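Local coordinates for protein Mypaa.01249.c (PDB 3RD5) that is of unproven function but belongs to the short-chain dehydrogenase/reductase family and is therefore probably an oxidoreductase, at residues V31-L36 and A41-A46; R67-D70 and S76-R79; T235-S240 and T259-R264. One frame throughout, in Å; residues are numbered along the deposited sequence. Where two conformers were deposited one is given.

All three contacts join a helix to a strand of the same mixed sheet or to the chain leaving it. Interaction 1 is wholly buried and apolar apart from one backbone bond, and joins helix 27-38 to strand 42-47. Interaction 2 lies about 17 Å from it, centre to centre, where the neighbouring edge strand 63-68 runs out toward helix 74-82; a serine hydroxyl and two waters give it a polar character. The two meet through Met45 O and Arg67 N, 2.9 Å apart. Interaction 3, partly buried, sits by the opposite edge strand 259-261 and relies on a tyrosine face and a water. Its helix also packs on that of interaction 1, Leu236 against Leu36.

Interaction 1 of 3, residues V31-L36 and A41-A46; sequences VTAREL and ATVIMA
Helix 31-36 and strand 42-46 run nearly antiparallel, their axes at 163° and 8.7 Å apart at the closest, and the chain closes between them through a bond from Ala41 N to Leu36 O (3.1 Å). Beside it Ala41 CB lies 3.3 Å from Leu36 O and also touches Leu36 CB. Val43 uses both branches on the helix: CG1, anti to its backbone N (chi1 179°), meets Ala33 CB at 4.0 Å, while CG2 reaches toward Leu36 CB and Ala33 O. This helix and strand are the second half of the first beta-alpha-beta unit of the Rossmann-type fold, following strand 18-22, whose Ile21 packs against Ala33, Val43 and Met45 alike. Farther up the strand, in one of its two deposited conformers, Met45 bends at chi2 (69°) and again at chi3, which swings its CE methyl back to the helix and to within 3.6 Å of Ala33 CB. Leu36 also touches Val19 of strand 18-22 and Phe14, and Phe14 touches Ala41 as well.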
loop_
_atom_site.group_PDB
_atom_site.type_symbol
_atom_site.label_atom_id
_atom_site.label_comp_id
_atom_site.label_asym_id
_atom_site.label_seq_id
_atom_site.Cartn_x
_atom_site.Cartn_y
_atom_site.Cartn_z
ATOM N N VAL A 31 -11.632 -2.354 -7.863
ATOM C CA VAL A 31 -12.530 -1.205 -7.750
ATOM C C VAL A 31 -11.742 0.104 -7.718
ATOM O O VAL A 31 -12.123 1.105 -8.322
ATOM C CB VAL A 31 -13.484 -1.315 -6.555
ATOM C CG1 VAL A 31 -14.323 -0.018 -6.388
ATOM C CG2 VAL A 31 -14.400 -2.558 -6.694
ATOM N N THR A 32 -10.598 0.097 -7.017
ATOM C CA THR A 32 -9.785 1.294 -6.937
ATOM C C THR A 32 -9.348 1.706 -8.373
ATOM O O THR A 32 -9.470 2.868 -8.757
ATOM C CB THR A 32 -8.562 1.082 -6.042
ATOM O OG1 THR A 32 -8.985 0.634 -4.731
ATOM C CG2 THR A 32 -7.782 2.363 -5.879
ATOM N N ALA A 33 -8.876 0.727 -9.143
ATOM C CA ALA A 33 -8.492 0.956 -10.540
ATOM C C ALA A 33 -9.658 1.416 -11.379
ATOM O O ALA A 33 -9.532 2.387 -12.151
ATOM C CB ALA A 33 -7.885 -0.319 -11.129
ATOM N N ARG A 34 -10.787 0.724 -11.240
ATOM C CA ARG A 34 -11.998 1.009 -12.033
ATOM C C ARG A 34 -12.422 2.466 -11.843
ATOM O O ARG A 34 -12.745 3.172 -12.823
ATOM C CB ARG A 34 -13.131 0.034 -11.652
ATOM C CG ARG A 34 -14.401 0.188 -12.443
ATOM C CD ARG A 34 -15.535 -0.615 -11.794
ATOM N NE ARG A 34 -16.060 0.075 -10.594
ATOM C CZ ARG A 34 -16.731 -0.509 -9.597
ATOM N NH1 ARG A 34 -16.960 -1.829 -9.575
ATOM N NH2 ARG A 34 -17.193 0.247 -8.624
ATOM N N GLU A 35 -12.493 2.934 -10.590
ATOM C CA GLU A 35 -13.004 4.274 -10.325
ATOM C C GLU A 35 -12.026 5.344 -10.797
ATOM O O GLU A 35 -12.440 6.374 -11.338
ATOM C CB GLU A 35 -13.318 4.456 -8.843
ATOM C CG GLU A 35 -14.434 3.561 -8.319
ATOM C CD GLU A 35 -15.831 3.935 -8.807
ATOM O OE1 GLU A 35 -16.048 5.037 -9.305
ATOM O OE2 GLU A 35 -16.764 3.117 -8.595
ATOM N N LEU A 36 -10.729 5.130 -10.614
ATOM C CA LEU A 36 -9.781 6.113 -11.129
ATOM C C LEU A 36 -9.769 6.174 -12.669
ATOM O O LEU A 36 -9.708 7.265 -13.279
ATOM C CB LEU A 36 -8.367 5.821 -10.599
ATOM C CG LEU A 36 -8.251 6.012 -9.105
ATOM C CD1 LEU A 36 -6.936 5.411 -8.588
ATOM C CD2 LEU A 36 -8.353 7.524 -8.754
ATOM N N ALA A 41 -7.946 8.596 -15.409
ATOM C CA ALA A 41 -6.560 8.219 -15.087
ATOM C C ALA A 41 -6.008 7.190 -16.054
ATOM O O ALA A 41 -6.728 6.304 -16.527
ATOM C CB ALA A 41 -6.442 7.621 -13.682
ATOM N N THR A 42 -4.702 7.259 -16.303
ATOM C CA THR A 42 -3.964 6.157 -16.913
ATOM C C THR A 42 -3.514 5.280 -15.750
ATOM O O THR A 42 -2.632 5.663 -14.991
ATOM C CB THR A 42 -2.765 6.654 -17.721
ATOM O OG1 THR A 42 -3.239 7.460 -18.829
ATOM C CG2 THR A 42 -1.963 5.488 -18.266
ATOM N N VAL A 43 -4.132 4.109 -15.606
ATOM C CA VAL A 43 -3.859 3.207 -14.479
ATOM C C VAL A 43 -2.952 2.074 -14.926
ATOM O O VAL A 43 -3.181 1.481 -15.994
ATOM C CB VAL A 43 -5.147 2.614 -13.882
ATOM C CG1 VAL A 43 -4.824 1.665 -12.721
ATOM C CG2 VAL A 43 -6.110 3.719 -13.417
ATOM N N ILE A 44 -1.893 1.831 -14.171
ATOM C CA ILE A 44 -0.998 0.689 -14.375
ATOM C C ILE A 44 -1.216 -0.257 -13.196
ATOM O O ILE A 44 -0.844 0.079 -12.056
ATOM C CB ILE A 44 0.460 1.133 -14.456
ATOM C CG1 ILE A 44 0.667 2.084 -15.638
ATOM C CG2 ILE A 44 1.395 -0.083 -14.561
ATOM C CD1 ILE A 44 2.004 2.834 -15.594
ATOM N N MET A 45 -1.880 -1.388 -13.454
ATOM C CA MET A 45 -2.123 -2.398 -12.443
ATOM C C MET A 45 -0.982 -3.384 -12.488
ATOM O O MET A 45 -0.731 -4.013 -13.520
ATOM C CB MET A 45 -3.432 -3.136 -12.709
ATOM C CG MET A 45 -3.669 -4.331 -11.836
ATOM S SD MET A 45 -3.971 -3.816 -10.175
ATOM C CE MET A 45 -4.952 -2.360 -10.709
ATOM N N ALA A 46 -0.299 -3.542 -11.363
ATOM C CA ALA A 46 0.922 -4.347 -11.263
ATOM C C ALA A 46 0.618 -5.574 -10.422
ATOM O O ALA A 46 0.374 -5.458 -9.214
ATOM C CB ALA A 46 2.019 -3.486 -10.651
#

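Interaction 2 of 3, residues R67-D70 and S76-R79; sequences RELD and SVRR
The hydroxyl of Ser76 receives the backbone N-H of Asp70, with N and OG 2.9 Å apart and the N-H...O angle at 160°, and also bonds water 2 at 3.1 Å from OG. Chi1 of Ser76 sets OG opposite its own backbone N (-180°), so that the oxygen projects from the helix toward the segment leaving strand 63-68. Water 2 carries the link onward by donating to OE2 of one deposited conformer of Glu68, and lies at the edge of the Arg79 guanidinium, in its plane. A second bridge runs through water 1, which donates both to Glu68 O (3.1 Å) and to Ser76 O (3.0 Å) and so joins the two backbones. Alongside lies an apolar patch. Leu69 turns its CD1 methyl onto the backbone of Val77, with CD1 3.7 Å from Val77 CA, and brushes CG2 of the same residue from a slanting direction. Val77 CG2 also lies 3.8 Å from Asp70 O; the valine is backed by Ala121 and Leu122 of helix 110-126, and Leu69 by Ala46 and Phe80. The carboxylate of Asp70 turns elsewhere, to Arg48 in a salt bridge and to the backbone N of Gln72. This is the connection from an outermost strand of the Rossmann-type sheet into helix 74-82. The main chain leaving the strand is held directly by the serine side chain and through water 1 by the serine carbonyl, and no charge pair is needed across the contact.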
loop_
_atom_site.group_PDB
_atom_site.type_symbol
_atom_site.label_atom_id
_atom_site.label_comp_id
_atom_site.label_asym_id
_atom_site.label_seq_id
_atom_site.Cartn_x
_atom_site.Cartn_y
_atom_site.Cartn_z
ATOM N N ARG A 67 0.545 -4.984 -15.936
ATOM C CA ARG A 67 1.974 -5.342 -16.029
ATOM C C ARG A 67 2.306 -6.333 -14.928
ATOM O O ARG A 67 1.670 -6.357 -13.868
ATOM C CB ARG A 67 2.871 -4.119 -15.897
ATOM C CG ARG A 67 2.685 -3.072 -16.964
ATOM C CD ARG A 67 3.734 -2.007 -16.900
ATOM N NE ARG A 67 3.385 -0.909 -17.809
ATOM C CZ ARG A 67 3.990 0.271 -17.839
ATOM N NH1 ARG A 67 5.045 0.522 -17.088
ATOM N NH2 ARG A 67 3.517 1.218 -18.641
ATOM N N GLU A 68 3.344 -7.118 -15.161
ATOM C CA GLU A 68 3.776 -8.139 -14.207
ATOM C C GLU A 68 4.597 -7.559 -13.080
ATOM O O GLU A 68 5.548 -6.794 -13.307
ATOM C CB GLU A 68 4.620 -9.212 -14.906
ATOM C CG GLU A 68 4.724 -10.498 -14.119
ATOM C CD GLU A 68 5.623 -11.515 -14.766
ATOM O OE1 GLU A 68 5.658 -11.583 -16.011
ATOM O OE2 GLU A 68 6.298 -12.252 -14.008
ATOM N N LEU A 69 4.219 -7.943 -11.866
ATOM C CA LEU A 69 4.952 -7.608 -10.650
ATOM C C LEU A 69 4.733 -8.746 -9.668
ATOM O O LEU A 69 3.580 -9.046 -9.313
ATOM C CB LEU A 69 4.478 -6.296 -10.046
ATOM C CG LEU A 69 4.955 -5.958 -8.628
ATOM C CD1 LEU A 69 6.479 -5.790 -8.674
ATOM C CD2 LEU A 69 4.246 -4.708 -8.103
ATOM N N ASP A 70 5.824 -9.319 -9.138
ATOM C CA ASP A 70 5.770 -10.257 -8.041
ATOM C C ASP A 70 6.435 -9.628 -6.819
ATOM O O ASP A 70 7.669 -9.575 -6.735
ATOM C CB ASP A 70 6.494 -11.555 -8.409
ATOM C CG ASP A 70 6.408 -12.611 -7.340
ATOM O OD1 ASP A 70 5.805 -12.365 -6.283
ATOM O OD2 ASP A 70 6.969 -13.747 -7.585
ATOM N N SER A 76 11.923 -9.068 -9.479
ATOM C CA SER A 76 10.728 -8.683 -10.192
ATOM C C SER A 76 10.289 -7.248 -9.847
ATOM O O SER A 76 9.908 -6.497 -10.747
ATOM C CB SER A 76 9.582 -9.631 -9.793
ATOM O OG SER A 76 8.400 -9.263 -10.497
ATOM N N VAL A 77 10.351 -6.876 -8.577
ATOM C CA VAL A 77 10.086 -5.499 -8.174
ATOM C C VAL A 77 10.963 -4.535 -8.978
ATOM O O VAL A 77 10.485 -3.523 -9.480
ATOM C CB VAL A 77 10.265 -5.302 -6.655
ATOM C CG1 VAL A 77 10.099 -3.783 -6.224
ATOM C CG2 VAL A 77 9.271 -6.198 -5.871
ATOM N N ARG A 78 12.257 -4.841 -9.058
ATOM C CA ARG A 78 13.228 -3.992 -9.766
ATOM C C ARG A 78 12.926 -3.884 -11.252
ATOM O O ARG A 78 12.959 -2.787 -11.823
ATOM C CB ARG A 78 14.651 -4.505 -9.540
ATOM C CG ARG A 78 15.152 -4.269 -8.144
ATOM C CD ARG A 78 16.661 -4.565 -8.002
ATOM N NE ARG A 78 17.160 -3.834 -6.853
ATOM C CZ ARG A 78 17.598 -2.581 -6.881
ATOM N NH1 ARG A 78 17.697 -1.883 -8.016
ATOM N NH2 ARG A 78 17.995 -2.035 -5.756
ATOM N N ARG A 79 12.623 -5.007 -11.884
ATOM C CA ARG A 79 12.309 -5.024 -13.323
ATOM C C ARG A 79 11.032 -4.191 -13.589
ATOM O O ARG A 79 10.980 -3.393 -14.536
ATOM C CB ARG A 79 12.147 -6.472 -13.777
ATOM C CG ARG A 79 13.455 -7.211 -13.992
ATOM C CD ARG A 79 13.239 -8.533 -14.757
ATOM N NE ARG A 79 12.224 -9.405 -14.157
ATOM C CZ ARG A 79 12.423 -10.280 -13.172
ATOM N NH1 ARG A 79 13.631 -10.448 -12.635
ATOM N NH2 ARG A 79 11.407 -11.013 -12.727
HETATM O O HOH W 1 8.544 -7.528 -13.217
HETATM O O HOH W 2 8.277 -12.038 -11.866
#

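Interaction 3 of 3, residues T235-S240 and T259-R264; sequences TLYAAS and TQPVGR
Thr259 lays its CG2 methyl over one face of the Tyr237 ring, 3.9 Å from the centroid and 26° off the ring normal, in a CH-pi contact. The methyl is displaced toward the root of the ring: its nearest atom is Tyr237 CG, at 3.5 Å from CG2, and Tyr237 CB and CD2 follow closely. The two side chains point in opposite senses and slide past each other, the tyrosine running out from the helix as the threonine reaches in from the strand. Both torsions serve this. Tyr237 carries CG anti to its backbone N (chi1 -176°), which sends the ring out from the helix, past Thr259, and Thr259 places CG2 likewise, anti to N, leaving OG1 to bond Gln234 OE1 on the same helix as the tyrosine. Helix 226-240 here packs beside strand 259-261, the outermost strand of the sheet, which pairs antiparallel with strand 248-251 while the other strands of this Rossmann-type sheet are parallel; the axes of the two short segments make 52° and approach to 9.0 Å. Val249 of the neighbouring strand touches both Tyr237 and Thr259. At the far end of the ring the phenol oxygen passes Pro261, whose CD lies 4.1 Å from OH, with the two side chains crossing at about a right angle. The same hydroxyl bonds water 3 at 2.8 Å from OH, and that water donates to Thr259 O (2.9 Å), bridging ring and strand backbone where the contact grows more exposed. Trp6, from the N-terminal part of the chain, meets the tyrosine ring edge-to-face.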
loop_
_atom_site.group_PDB
_atom_site.type_symbol
_atom_site.label_atom_id
_atom_site.label_comp_id
_atom_site.label_asym_id
_atom_site.label_seq_id
_atom_site.Cartn_x
_atom_site.Cartn_y
_atom_site.Cartn_z
ATOM N N THR A 235 -9.287 4.233 0.170
ATOM C CA THR A 235 -8.095 4.474 -0.642
ATOM C C THR A 235 -8.293 5.636 -1.621
ATOM O O THR A 235 -7.410 6.468 -1.795
ATOM C CB THR A 235 -7.709 3.232 -1.421
ATOM O OG1 THR A 235 -7.532 2.129 -0.529
ATOM C CG2 THR A 235 -6.421 3.439 -2.208
ATOM N N LEU A 236 -9.464 5.670 -2.250
ATOM C CA LEU A 236 -9.764 6.694 -3.256
ATOM C C LEU A 236 -9.779 8.109 -2.664
ATOM O O LEU A 236 -9.357 9.068 -3.292
ATOM C CB LEU A 236 -11.084 6.341 -3.966
ATOM C CG LEU A 236 -11.031 5.118 -4.900
ATOM C CD1 LEU A 236 -12.454 4.616 -5.283
ATOM C CD2 LEU A 236 -10.177 5.416 -6.149
ATOM N N TYR A 237 -10.263 8.222 -1.419
ATOM C CA TYR A 237 -10.209 9.484 -0.691
ATOM C C TYR A 237 -8.744 9.892 -0.424
ATOM O O TYR A 237 -8.326 11.010 -0.735
ATOM C CB TYR A 237 -11.000 9.344 0.610
ATOM C CG TYR A 237 -11.149 10.585 1.460
ATOM C CD1 TYR A 237 -10.147 10.961 2.329
ATOM C CD2 TYR A 237 -12.322 11.294 1.475
ATOM C CE1 TYR A 237 -10.311 12.031 3.219
ATOM C CE2 TYR A 237 -12.487 12.360 2.359
ATOM C CZ TYR A 237 -11.477 12.696 3.212
ATOM O OH TYR A 237 -11.665 13.763 4.094
ATOM N N ALA A 238 -7.931 8.962 0.069
ATOM C CA ALA A 238 -6.508 9.239 0.293
ATOM C C ALA A 238 -5.758 9.593 -0.999
ATOM O O ALA A 238 -4.873 10.438 -0.992
ATOM C CB ALA A 238 -5.824 8.051 0.985
ATOM N N ALA A 239 -6.159 8.990 -2.113
ATOM C CA ALA A 239 -5.494 9.245 -3.406
ATOM C C ALA A 239 -5.846 10.558 -4.031
ATOM O O ALA A 239 -5.104 11.014 -4.902
ATOM C CB ALA A 239 -5.825 8.125 -4.389
ATOM N N SER A 240 -6.958 11.168 -3.604
ATOM C CA SER A 240 -7.521 12.312 -4.313
ATOM C C SER A 240 -7.627 13.621 -3.531
ATOM O O SER A 240 -7.776 14.670 -4.169
ATOM C CB SER A 240 -8.889 11.946 -4.882
ATOM O OG SER A 240 -9.828 11.674 -3.871
ATOM N N THR A 259 -16.029 8.203 5.672
ATOM C CA THR A 259 -14.582 8.316 5.377
ATOM C C THR A 259 -14.024 9.641 5.864
ATOM O O THR A 259 -14.562 10.723 5.603
ATOM C CB THR A 259 -14.373 8.163 3.866
ATOM O OG1 THR A 259 -14.844 6.884 3.443
ATOM C CG2 THR A 259 -12.896 8.324 3.512
ATOM N N GLN A 260 -12.962 9.560 6.639
ATOM C CA GLN A 260 -12.329 10.732 7.243
ATOM C C GLN A 260 -10.919 10.368 7.705
ATOM O O GLN A 260 -10.559 9.193 7.791
ATOM C CB GLN A 260 -13.156 11.252 8.434
ATOM C CG GLN A 260 -13.377 10.170 9.511
ATOM C CD GLN A 260 -13.954 10.650 10.795
ATOM O OE1 GLN A 260 -15.051 11.063 10.808
ATOM N NE2 GLN A 260 -13.199 10.538 11.887
ATOM N N PRO A 261 -10.094 11.358 8.040
ATOM C CA PRO A 261 -8.877 11.053 8.786
ATOM C C PRO A 261 -9.205 10.370 10.113
ATOM O O PRO A 261 -10.141 10.776 10.816
ATOM C CB PRO A 261 -8.271 12.452 9.012
ATOM C CG PRO A 261 -8.788 13.251 7.848
ATOM C CD PRO A 261 -10.222 12.809 7.810
ATOM N N VAL A 262 -8.417 9.343 10.434
ATOM C CA VAL A 262 -8.641 8.523 11.620
ATOM C C VAL A 262 -7.334 8.376 12.414
ATOM O O VAL A 262 -6.273 8.775 11.946
ATOM C CB VAL A 262 -9.200 7.148 11.264
ATOM C CG1 VAL A 262 -10.608 7.288 10.659
ATOM C CG2 VAL A 262 -8.255 6.373 10.334
ATOM N N GLY A 263 -7.460 7.850 13.614
ATOM C CA GLY A 263 -6.321 7.605 14.488
ATOM C C GLY A 263 -5.648 6.274 14.232
ATOM O O GLY A 263 -6.012 5.502 13.337
ATOM N N ARG A 264 -4.588 6.051 14.995
ATOM C CA ARG A 264 -3.779 4.840 14.878
ATOM C C ARG A 264 -3.188 4.490 16.266
ATOM O O ARG A 264 -3.271 5.277 17.216
ATOM C CB ARG A 264 -2.661 5.010 13.838
ATOM C CG ARG A 264 -1.578 5.991 14.248
ATOM C CD ARG A 264 -0.670 6.329 13.070
ATOM N NE ARG A 264 -1.323 7.336 12.248
ATOM C CZ ARG A 264 -0.762 7.933 11.184
ATOM N NH1 ARG A 264 0.424 7.571 10.749
ATOM N NH2 ARG A 264 -1.434 8.926 10.616
HETATM O O HOH W 3 -14.036 13.525 5.575
#